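Local atomic coordinates of glutamate--cysteine ligase GshA (Methylobacillus flagellatus KT, PDB entry 3K1T), a protein that probably acts as a ligase that joins the gamma-carboxyl group of glutamate to cysteine. Residues A[276-286]-A[321-332]; A[248-259]-A[296-304]. One frame throughout, in Å; residues are numbered along the deposited sequence. Where two conformers were deposited one is given.

Contact 1: residues A[276-286]-A[321-332]; sequences QEPFVIVKADA and KVSEVILQEGVY
Phe279 and Tyr332 close one end of this contact with a T-shaped stack: the edge of the phenylalanine points at the centre of the tyrosine face, ring centroids 5.1 Å apart and planes at 73°. The phenylalanine lies flat over Gly330, whose CA sits 3.5 Å from the ring centroid in a CH-pi contact; its CG stands between the backbone N and carbonyl carbon (chi1 75°), which brings the ring across to the other segment. Gln276 CB lies off-centre over the opposite face of Tyr332, whose OH donates to Glu277 O at 2.5 Å, on a lone pair of the carbonyl. With an alanine at Phe279, Gly330 CA is likely to lose its ring cover and Tyr332 the edge set against its face. Beyond the rings the strands run antiparallel, with hydrogen-bonded pairs Ile281-Gln328, Lys283-Ile326 and Asp285-Glu324. Val282 CG1 meets Val325 CG1 at 3.7 Å on the face turned to helix 251-272. On the other face, one water links Lys283 NZ to Gln328 OE1. Asp285 has a salt bridge to Lys208, and Glu324 a hydrogen bond to Ser209; a water donating to Asp285 OD2 and Glu324 OE1 probably eases their repulsion, whereas Val282 and Val325 simply pack.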
loop_
_atom_site.group_PDB
_atom_site.type_symbol
_atom_site.label_atom_id
_atom_site.label_comp_id
_atom_site.label_asym_id
_atom_site.label_seq_id
_atom_site.Cartn_x
_atom_site.Cartn_y
_atom_site.Cartn_z
ATOM N N GLN A 276 -27.764 30.368 0.808
ATOM C CA GLN A 276 -28.673 29.284 0.445
ATOM C C GLN A 276 -29.629 28.962 1.598
ATOM O O GLN A 276 -29.343 29.222 2.747
ATOM C CB GLN A 276 -27.919 28.017 0.020
ATOM C CG GLN A 276 -27.348 28.070 -1.385
ATOM C CD GLN A 276 -25.992 28.742 -1.416
ATOM O OE1 GLN A 276 -25.367 28.936 -0.386
ATOM N NE2 GLN A 276 -25.518 29.051 -2.595
ATOM N N GLU A 277 -30.788 28.397 1.252
ATOM C CA GLU A 277 -31.805 27.993 2.233
ATOM C C GLU A 277 -31.352 26.763 3.025
ATOM O O GLU A 277 -30.909 25.787 2.424
ATOM C CB GLU A 277 -33.101 27.608 1.527
ATOM C CG GLU A 277 -33.749 28.670 0.642
ATOM C CD GLU A 277 -35.131 28.225 0.196
ATOM O OE1 GLU A 277 -36.029 28.145 1.059
ATOM O OE2 GLU A 277 -35.308 27.917 -1.002
ATOM N N PRO A 278 -31.461 26.793 4.364
ATOM C CA PRO A 278 -31.239 25.562 5.124
ATOM C C PRO A 278 -32.237 24.485 4.705
ATOM O O PRO A 278 -33.370 24.807 4.359
ATOM C CB PRO A 278 -31.492 25.973 6.575
ATOM C CG PRO A 278 -31.335 27.460 6.607
ATOM C CD PRO A 278 -31.696 27.954 5.241
ATOM N N PHE A 279 -31.797 23.226 4.720
ATOM C CA PHE A 279 -32.680 22.100 4.474
ATOM C C PHE A 279 -32.347 20.986 5.411
ATOM O O PHE A 279 -31.228 20.902 5.915
ATOM C CB PHE A 279 -32.722 21.652 2.984
ATOM C CG PHE A 279 -31.520 20.879 2.490
ATOM C CD1 PHE A 279 -30.327 21.540 2.145
ATOM C CD2 PHE A 279 -31.592 19.489 2.322
ATOM C CE1 PHE A 279 -29.201 20.809 1.623
ATOM C CE2 PHE A 279 -30.507 18.757 1.789
ATOM C CZ PHE A 279 -29.291 19.420 1.460
ATOM N N VAL A 280 -33.352 20.147 5.660
ATOM C CA VAL A 280 -33.238 19.011 6.561
ATOM C C VAL A 280 -33.639 17.749 5.840
ATOM O O VAL A 280 -34.595 17.758 5.065
ATOM C CB VAL A 280 -34.076 19.221 7.834
ATOM C CG1 VAL A 280 -34.305 17.883 8.595
ATOM C CG2 VAL A 280 -33.372 20.306 8.717
ATOM N N ILE A 281 -32.863 16.675 6.063
ATOM C CA ILE A 281 -33.181 15.376 5.522
ATOM C C ILE A 281 -33.888 14.628 6.662
ATOM O O ILE A 281 -33.351 14.505 7.757
ATOM C CB ILE A 281 -31.933 14.596 5.089
ATOM C CG1 ILE A 281 -31.086 15.410 4.096
ATOM C CG2 ILE A 281 -32.307 13.215 4.448
ATOM C CD1 ILE A 281 -29.693 14.764 3.825
ATOM N N VAL A 282 -35.097 14.157 6.383
ATOM C CA VAL A 282 -35.909 13.361 7.313
ATOM C C VAL A 282 -35.823 11.901 6.899
ATOM O O VAL A 282 -36.236 11.527 5.790
ATOM C CB VAL A 282 -37.373 13.835 7.350
ATOM C CG1 VAL A 282 -38.173 13.087 8.446
ATOM C CG2 VAL A 282 -37.458 15.376 7.551
ATOM N N LYS A 283 -35.252 11.086 7.787
ATOM C CA LYS A 283 -35.019 9.660 7.525
ATOM C C LYS A 283 -35.906 8.802 8.469
ATOM O O LYS A 283 -35.669 8.795 9.669
ATOM C CB LYS A 283 -33.545 9.307 7.751
ATOM C CG LYS A 283 -32.487 10.197 7.011
ATOM C CD LYS A 283 -31.085 10.197 7.750
ATOM C CE LYS A 283 -29.952 10.932 6.969
ATOM N NZ LYS A 283 -29.259 9.977 5.963
ATOM N N ALA A 284 -36.902 8.099 7.923
ATOM C CA ALA A 284 -37.771 7.220 8.726
ATOM C C ALA A 284 -37.176 5.813 8.626
ATOM O O ALA A 284 -37.187 5.231 7.536
ATOM C CB ALA A 284 -39.201 7.234 8.195
ATOM N N ASP A 285 -36.633 5.300 9.722
ATOM C CA ASP A 285 -35.990 3.977 9.752
ATOM C C ASP A 285 -36.974 2.877 10.181
ATOM O O ASP A 285 -37.450 2.894 11.308
ATOM C CB ASP A 285 -34.834 3.970 10.733
ATOM C CG ASP A 285 -34.134 2.584 10.815
ATOM O OD1 ASP A 285 -34.202 1.799 9.850
ATOM O OD2 ASP A 285 -33.513 2.312 11.854
ATOM N N ALA A 286 -37.285 1.976 9.258
ATOM C CA ALA A 286 -38.164 0.840 9.521
ATOM C C ALA A 286 -37.374 -0.481 9.561
ATOM O O ALA A 286 -37.912 -1.551 9.294
ATOM C CB ALA A 286 -39.322 0.789 8.515
ATOM N N LYS A 321 -43.928 0.145 11.495
ATOM C CA LYS A 321 -42.620 -0.474 11.453
ATOM C C LYS A 321 -41.485 0.541 11.657
ATOM O O LYS A 321 -40.353 0.165 11.910
ATOM C CB LYS A 321 -42.435 -1.224 10.134
ATOM C CG LYS A 321 -43.468 -2.307 9.879
ATOM C CD LYS A 321 -43.656 -3.268 11.051
ATOM C CE LYS A 321 -44.693 -4.353 10.690
ATOM N NZ LYS A 321 -45.051 -5.234 11.840
ATOM N N VAL A 322 -41.798 1.828 11.575
ATOM C CA VAL A 322 -40.795 2.866 11.795
ATOM C C VAL A 322 -40.465 2.918 13.281
ATOM O O VAL A 322 -41.358 3.135 14.117
ATOM C CB VAL A 322 -41.284 4.231 11.305
ATOM C CG1 VAL A 322 -40.249 5.321 11.675
ATOM C CG2 VAL A 322 -41.514 4.208 9.790
ATOM N N SER A 323 -39.190 2.726 13.613
ATOM C CA SER A 323 -38.760 2.699 15.000
ATOM C C SER A 323 -37.977 3.946 15.444
ATOM O O SER A 323 -37.765 4.162 16.648
ATOM C CB SER A 323 -37.934 1.455 15.270
ATOM O OG SER A 323 -36.723 1.490 14.524
ATOM N N GLU A 324 -37.559 4.765 14.484
ATOM C CA GLU A 324 -36.783 5.955 14.783
ATOM C C GLU A 324 -36.886 6.852 13.573
ATOM O O GLU A 324 -36.942 6.368 12.444
ATOM C CB GLU A 324 -35.295 5.639 15.022
ATOM C CG GLU A 324 -34.467 6.873 15.495
ATOM C CD GLU A 324 -32.984 6.544 15.838
ATOM O OE1 GLU A 324 -32.294 5.823 15.065
ATOM O OE2 GLU A 324 -32.521 7.025 16.890
ATOM N N VAL A 325 -36.919 8.149 13.828
ATOM C CA VAL A 325 -36.841 9.160 12.755
ATOM C C VAL A 325 -35.610 9.995 13.050
ATOM O O VAL A 325 -35.483 10.533 14.151
ATOM C CB VAL A 325 -38.102 10.049 12.669
ATOM C CG1 VAL A 325 -37.954 11.111 11.583
ATOM C CG2 VAL A 325 -39.407 9.196 12.449
ATOM N N ILE A 326 -34.704 10.065 12.072
ATOM C CA ILE A 326 -33.490 10.861 12.186
ATOM C C ILE A 326 -33.650 12.096 11.306
ATOM O O ILE A 326 -34.056 11.991 10.145
ATOM C CB ILE A 326 -32.222 10.045 11.739
ATOM C CG1 ILE A 326 -32.081 8.783 12.592
ATOM C CG2 ILE A 326 -30.937 10.929 11.886
ATOM C CD1 ILE A 326 -31.302 7.652 11.963
ATOM N N LEU A 327 -33.369 13.255 11.893
ATOM C CA LEU A 327 -33.395 14.521 11.183
ATOM C C LEU A 327 -31.968 15.006 11.063
ATOM O O LEU A 327 -31.282 15.139 12.064
ATOM C CB LEU A 327 -34.231 15.534 11.963
ATOM C CG LEU A 327 -35.698 15.144 12.134
ATOM C CD1 LEU A 327 -35.891 14.274 13.373
ATOM C CD2 LEU A 327 -36.589 16.405 12.190
ATOM N N GLN A 328 -31.498 15.233 9.838
ATOM C CA GLN A 328 -30.116 15.676 9.657
ATOM C C GLN A 328 -30.064 16.979 8.839
ATOM O O GLN A 328 -30.779 17.134 7.867
ATOM C CB GLN A 328 -29.279 14.599 8.973
ATOM C CG GLN A 328 -27.758 14.902 9.001
ATOM C CD GLN A 328 -26.922 13.911 8.207
ATOM O OE1 GLN A 328 -27.318 13.473 7.125
ATOM N NE2 GLN A 328 -25.756 13.539 8.763
ATOM N N GLU A 329 -29.190 17.890 9.253
ATOM C CA GLU A 329 -28.823 19.040 8.442
ATOM C C GLU A 329 -28.390 18.567 7.051
ATOM O O GLU A 329 -27.496 17.727 6.933
ATOM C CB GLU A 329 -27.675 19.791 9.122
ATOM C CG GLU A 329 -26.943 20.818 8.230
ATOM C CD GLU A 329 -25.700 21.402 8.873
ATOM O OE1 GLU A 329 -25.551 21.322 10.127
ATOM O OE2 GLU A 329 -24.875 21.986 8.111
ATOM N N GLY A 330 -29.042 19.083 6.026
ATOM C CA GLY A 330 -28.659 18.813 4.644
ATOM C C GLY A 330 -27.421 19.624 4.284
ATOM O O GLY A 330 -27.275 20.753 4.762
ATOM N N VAL A 331 -26.525 19.033 3.492
ATOM C CA VAL A 331 -25.268 19.700 3.060
ATOM C C VAL A 331 -25.343 19.845 1.559
ATOM O O VAL A 331 -25.722 18.915 0.860
ATOM C CB VAL A 331 -24.045 18.868 3.463
ATOM C CG1 VAL A 331 -22.715 19.597 3.058
ATOM C CG2 VAL A 331 -24.089 18.578 4.995
ATOM N N TYR A 332 -25.035 21.027 1.056
ATOM C CA TYR A 332 -25.034 21.292 -0.385
ATOM C C TYR A 332 -23.771 20.738 -0.999
ATOM O O TYR A 332 -22.715 20.660 -0.331
ATOM C CB TYR A 332 -25.098 22.805 -0.655
ATOM C CG TYR A 332 -26.478 23.369 -0.438
ATOM C CD1 TYR A 332 -27.410 23.370 -1.463
ATOM C CD2 TYR A 332 -26.839 23.904 0.794
ATOM C CE1 TYR A 332 -28.697 23.866 -1.270
ATOM C CE2 TYR A 332 -28.128 24.406 1.008
ATOM C CZ TYR A 332 -29.058 24.374 -0.030
ATOM O OH TYR A 332 -30.335 24.879 0.159
HETATM O O HOH W 1 -28.963 23.012 5.342
HETATM O O HOH W 2 -27.054 11.668 5.168
HETATM O O HOH W 3 -32.771 3.334 14.094
#

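Contact 2: residues A[248-259]-A[296-304]. With GOL (glycerol), chain I.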
loop_
_atom_site.group_PDB
_atom_site.type_symbol
_atom_site.label_atom_id
_atom_site.label_comp_id
_atom_site.label_asym_id
_atom_site.label_seq_id
_atom_site.Cartn_x
_atom_site.Cartn_y
_atom_site.Cartn_z
ATOM N N ARG A 248 -51.759 11.920 12.578
ATOM C CA ARG A 248 -51.128 13.203 12.860
ATOM C C ARG A 248 -50.725 13.377 14.336
ATOM O O ARG A 248 -50.323 14.462 14.763
ATOM C CB ARG A 248 -52.052 14.306 12.362
ATOM C CG ARG A 248 -52.386 14.099 10.857
ATOM C CD ARG A 248 -53.295 15.140 10.306
ATOM N NE ARG A 248 -52.639 16.438 10.251
ATOM C CZ ARG A 248 -53.191 17.540 9.752
ATOM N NH1 ARG A 248 -54.427 17.511 9.257
ATOM N NH2 ARG A 248 -52.506 18.678 9.747
ATOM N N LEU A 249 -50.807 12.299 15.113
ATOM C CA LEU A 249 -50.455 12.370 16.535
ATOM C C LEU A 249 -49.014 12.874 16.723
ATOM O O LEU A 249 -48.735 13.627 17.668
ATOM C CB LEU A 249 -50.587 10.996 17.208
ATOM C CG LEU A 249 -52.005 10.416 17.288
ATOM C CD1 LEU A 249 -51.958 9.040 17.930
ATOM C CD2 LEU A 249 -52.945 11.337 18.024
ATOM N N GLY A 250 -48.117 12.429 15.832
ATOM C CA GLY A 250 -46.711 12.778 15.893
ATOM C C GLY A 250 -46.336 14.036 15.131
ATOM O O GLY A 250 -45.182 14.401 15.091
ATOM N N GLU A 251 -47.308 14.714 14.550
ATOM C CA GLU A 251 -47.024 15.844 13.677
ATOM C C GLU A 251 -46.321 17.009 14.378
ATOM O O GLU A 251 -45.296 17.501 13.903
ATOM C CB GLU A 251 -48.315 16.299 13.050
ATOM C CG GLU A 251 -48.186 17.437 12.093
ATOM C CD GLU A 251 -49.408 17.560 11.216
ATOM O OE1 GLU A 251 -49.725 16.599 10.470
ATOM O OE2 GLU A 251 -50.035 18.615 11.275
ATOM N N GLU A 252 -46.873 17.478 15.490
ATOM C CA GLU A 252 -46.293 18.627 16.171
ATOM C C GLU A 252 -44.899 18.334 16.735
ATOM O O GLU A 252 -44.028 19.198 16.673
ATOM C CB GLU A 252 -47.235 19.192 17.233
ATOM C CG GLU A 252 -48.436 19.945 16.599
ATOM C CD GLU A 252 -47.988 21.057 15.605
ATOM O OE1 GLU A 252 -47.115 21.859 15.993
ATOM O OE2 GLU A 252 -48.461 21.106 14.431
ATOM N N GLN A 253 -44.710 17.140 17.276
ATOM C CA GLN A 253 -43.409 16.650 17.750
ATOM C C GLN A 253 -42.369 16.778 16.628
ATOM O O GLN A 253 -41.327 17.388 16.797
ATOM C CB GLN A 253 -43.540 15.150 18.139
ATOM C CG GLN A 253 -42.234 14.342 18.232
ATOM C CD GLN A 253 -41.830 14.094 19.669
ATOM O OE1 GLN A 253 -41.958 15.007 20.531
ATOM N NE2 GLN A 253 -41.399 12.847 19.976
ATOM N N LEU A 254 -42.698 16.229 15.475
ATOM C CA LEU A 254 -41.785 16.259 14.329
ATOM C C LEU A 254 -41.524 17.701 13.843
ATOM O O LEU A 254 -40.373 18.077 13.602
ATOM C CB LEU A 254 -42.334 15.405 13.200
ATOM C CG LEU A 254 -41.399 15.125 12.014
ATOM C CD1 LEU A 254 -40.072 14.532 12.432
ATOM C CD2 LEU A 254 -42.100 14.183 11.009
ATOM N N ALA A 255 -42.597 18.487 13.710
ATOM C CA ALA A 255 -42.519 19.877 13.257
ATOM C C ALA A 255 -41.613 20.699 14.162
ATOM O O ALA A 255 -40.818 21.525 13.672
ATOM C CB ALA A 255 -43.937 20.531 13.153
ATOM N N GLU A 256 -41.724 20.481 15.469
ATOM C CA GLU A 256 -40.957 21.257 16.436
ATOM C C GLU A 256 -39.478 20.916 16.282
ATOM O O GLU A 256 -38.630 21.781 16.387
ATOM C CB GLU A 256 -41.392 20.962 17.886
ATOM C CG GLU A 256 -42.747 21.588 18.275
ATOM C CD GLU A 256 -43.416 20.976 19.539
ATOM O OE1 GLU A 256 -42.923 19.950 20.123
ATOM O OE2 GLU A 256 -44.466 21.552 19.937
ATOM N N LYS A 257 -39.186 19.646 16.075
ATOM C CA LYS A 257 -37.788 19.240 15.909
ATOM C C LYS A 257 -37.191 19.751 14.605
ATOM O O LYS A 257 -36.026 20.133 14.587
ATOM C CB LYS A 257 -37.627 17.747 16.046
ATOM C CG LYS A 257 -37.771 17.311 17.521
ATOM C CD LYS A 257 -37.812 15.844 17.641
ATOM C CE LYS A 257 -38.150 15.432 19.076
ATOM N NZ LYS A 257 -36.915 15.413 19.826
ATOM N N VAL A 258 -37.989 19.779 13.547
ATOM C CA VAL A 258 -37.549 20.371 12.273
ATOM C C VAL A 258 -37.250 21.848 12.462
ATOM O O VAL A 258 -36.199 22.312 12.036
ATOM C CB VAL A 258 -38.545 20.115 11.121
ATOM C CG1 VAL A 258 -38.208 20.994 9.853
ATOM C CG2 VAL A 258 -38.590 18.623 10.809
ATOM N N ASP A 259 -38.132 22.565 13.156
ATOM C CA ASP A 259 -37.970 23.994 13.370
ATOM C C ASP A 259 -36.688 24.273 14.151
ATOM O O ASP A 259 -35.923 25.173 13.808
ATOM C CB ASP A 259 -39.191 24.552 14.106
ATOM C CG ASP A 259 -39.284 26.051 14.030
ATOM O OD1 ASP A 259 -39.661 26.567 12.962
ATOM O OD2 ASP A 259 -38.980 26.708 15.045
ATOM N N VAL A 296 -36.862 18.693 3.630
ATOM C CA VAL A 296 -37.757 19.771 3.985
ATOM C C VAL A 296 -36.989 21.068 4.183
ATOM O O VAL A 296 -35.809 21.060 4.548
ATOM C CB VAL A 296 -38.588 19.446 5.275
ATOM C CG1 VAL A 296 -39.483 18.209 5.056
ATOM C CG2 VAL A 296 -37.714 19.275 6.492
ATOM N N LYS A 297 -37.667 22.182 3.922
ATOM C CA LYS A 297 -37.110 23.520 4.177
ATOM C C LYS A 297 -37.897 24.292 5.237
ATOM O O LYS A 297 -37.523 25.383 5.597
ATOM C CB LYS A 297 -37.055 24.312 2.875
ATOM C CG LYS A 297 -35.992 23.777 1.897
ATOM C CD LYS A 297 -35.988 24.558 0.613
ATOM C CE LYS A 297 -34.693 24.352 -0.175
ATOM N NZ LYS A 297 -34.622 25.178 -1.447
ATOM N N SER A 298 -38.954 23.701 5.777
ATOM C CA SER A 298 -39.685 24.322 6.877
ATOM C C SER A 298 -40.475 23.261 7.648
ATOM O O SER A 298 -40.755 22.178 7.129
ATOM C CB SER A 298 -40.652 25.390 6.357
ATOM O OG SER A 298 -41.760 24.765 5.783
ATOM N N ALA A 299 -40.852 23.604 8.879
ATOM C CA ALA A 299 -41.688 22.737 9.711
ATOM C C ALA A 299 -43.009 22.439 9.002
ATOM O O ALA A 299 -43.567 21.332 9.133
ATOM C CB ALA A 299 -41.945 23.390 11.079
ATOM N N ASP A 300 -43.519 23.411 8.237
ATOM C CA ASP A 300 -44.773 23.186 7.499
ATOM C C ASP A 300 -44.692 22.061 6.469
ATOM O O ASP A 300 -45.686 21.398 6.188
ATOM C CB ASP A 300 -45.263 24.466 6.841
ATOM C CG ASP A 300 -46.082 25.329 7.790
ATOM O OD1 ASP A 300 -46.422 24.870 8.912
ATOM O OD2 ASP A 300 -46.402 26.475 7.402
ATOM N N ASP A 301 -43.507 21.802 5.946
ATOM C CA ASP A 301 -43.314 20.714 5.007
ATOM C C ASP A 301 -43.563 19.328 5.615
ATOM O O ASP A 301 -43.799 18.390 4.867
ATOM C CB ASP A 301 -41.886 20.726 4.409
ATOM C CG ASP A 301 -41.625 21.913 3.494
ATOM O OD1 ASP A 301 -42.585 22.541 3.017
ATOM O OD2 ASP A 301 -40.452 22.230 3.259
ATOM N N VAL A 302 -43.516 19.173 6.933
ATOM C CA VAL A 302 -43.875 17.867 7.522
ATOM C C VAL A 302 -45.329 17.762 8.004
ATOM O O VAL A 302 -45.753 16.693 8.463
ATOM C CB VAL A 302 -42.890 17.411 8.643
ATOM C CG1 VAL A 302 -41.469 17.292 8.079
ATOM C CG2 VAL A 302 -42.922 18.317 9.872
ATOM N N ARG A 303 -46.084 18.857 7.905
ATOM C CA ARG A 303 -47.481 18.885 8.298
ATOM C C ARG A 303 -48.364 18.515 7.111
ATOM O O ARG A 303 -48.104 18.894 5.966
ATOM C CB ARG A 303 -47.873 20.271 8.794
ATOM C CG ARG A 303 -47.200 20.671 10.070
ATOM C CD ARG A 303 -47.595 22.056 10.530
ATOM N NE ARG A 303 -47.188 22.252 11.923
ATOM C CZ ARG A 303 -46.283 23.123 12.355
ATOM N NH1 ARG A 303 -45.670 23.977 11.530
ATOM N NH2 ARG A 303 -46.011 23.168 13.655
ATOM N N ASP A 304 -49.406 17.752 7.409
ATOM C CA ASP A 304 -50.460 17.439 6.436
ATOM C C ASP A 304 -49.891 16.806 5.164
ATOM O O ASP A 304 -50.173 17.247 4.045
ATOM C CB ASP A 304 -51.271 18.715 6.121
ATOM C CG ASP A 304 -52.662 18.406 5.611
ATOM O OD1 ASP A 304 -53.221 17.339 5.978
ATOM O OD2 ASP A 304 -53.192 19.222 4.833
HETATM C C1 GOL I . -46.096 11.972 12.056
HETATM O O1 GOL I . -47.022 11.323 12.932
HETATM C C2 GOL I . -46.887 12.854 11.095
HETATM O O2 GOL I . -47.673 12.048 10.244
HETATM C C3 GOL I . -45.980 13.752 10.246
HETATM O O3 GOL I . -46.766 14.753 9.653
HETATM O O HOH W 4 -40.116 26.163 9.838
#
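Two arginine-carboxylate networks sit side by side here, and in the first the arginine meets its two acids in different ways. Arg248 grips Glu251 side-on within its own segment, through NE and NH2, while Asp304 OD1 lies over the face of the same guanidinium, 3.5 Å from Arg248 NH1, where only charge attracts it. Glu251 OE1 is held from opposite faces of its carboxylate: by Arg248 NE and, in a long but straight bond of 3.3 Å, by Asp304 N. In the second network Arg303 and Glu252 lie almost coplanar (12° apart), Arg303 NH2 giving 2.9 Å to Glu252 OE1 and Arg303 NE 3.0 Å to Glu252 OE2. Glu252 turns back at chi2 (-54°) to reach it, and Asp300 takes the arginine's NH1. Ala255 CB lies over one face of the Arg303 guanidinium, 3.4 Å from Arg303 NH2. Deeper in, Val302 wedges between Leu254, Ala255 and Val258, its CG2 3.7 Å from Ala255 CA, and Val258 CG1 reaches Val296 CG2. At the far end a water joins Ala299 N to Asp259 OD1. This is plain helix-on-loop packing: the first turns of helix 251-272, which packs on one face of the four-stranded antiparallel sheet, are tied to the connection that leaves strand 291-296, an outermost strand of that sheet within this chain, for helix 307-314.

Contact 1 is the buried one, pairing the two inner strands of the four-stranded sheet; contact 2 lies farther out, about 12 Å away between centres, and is only partly buried. They share a layer of packing. Leu327 of the strand pair touches Val258 of the helix, and Val296, where contact 2 begins, is probably bonded through its backbone to Val280. In the conformer given, Glu277 makes a salt bridge with Lys297. Their chemistry follows their place: 276-286 with 321-332 relies on regular main-chain bonds, apolar packing and a ring pair, with waters joining its polar side chains, whereas 248-259 with 296-304 sets a small apolar centre beneath arginine-carboxylate pairs. Along the chain the segments of the two contacts alternate.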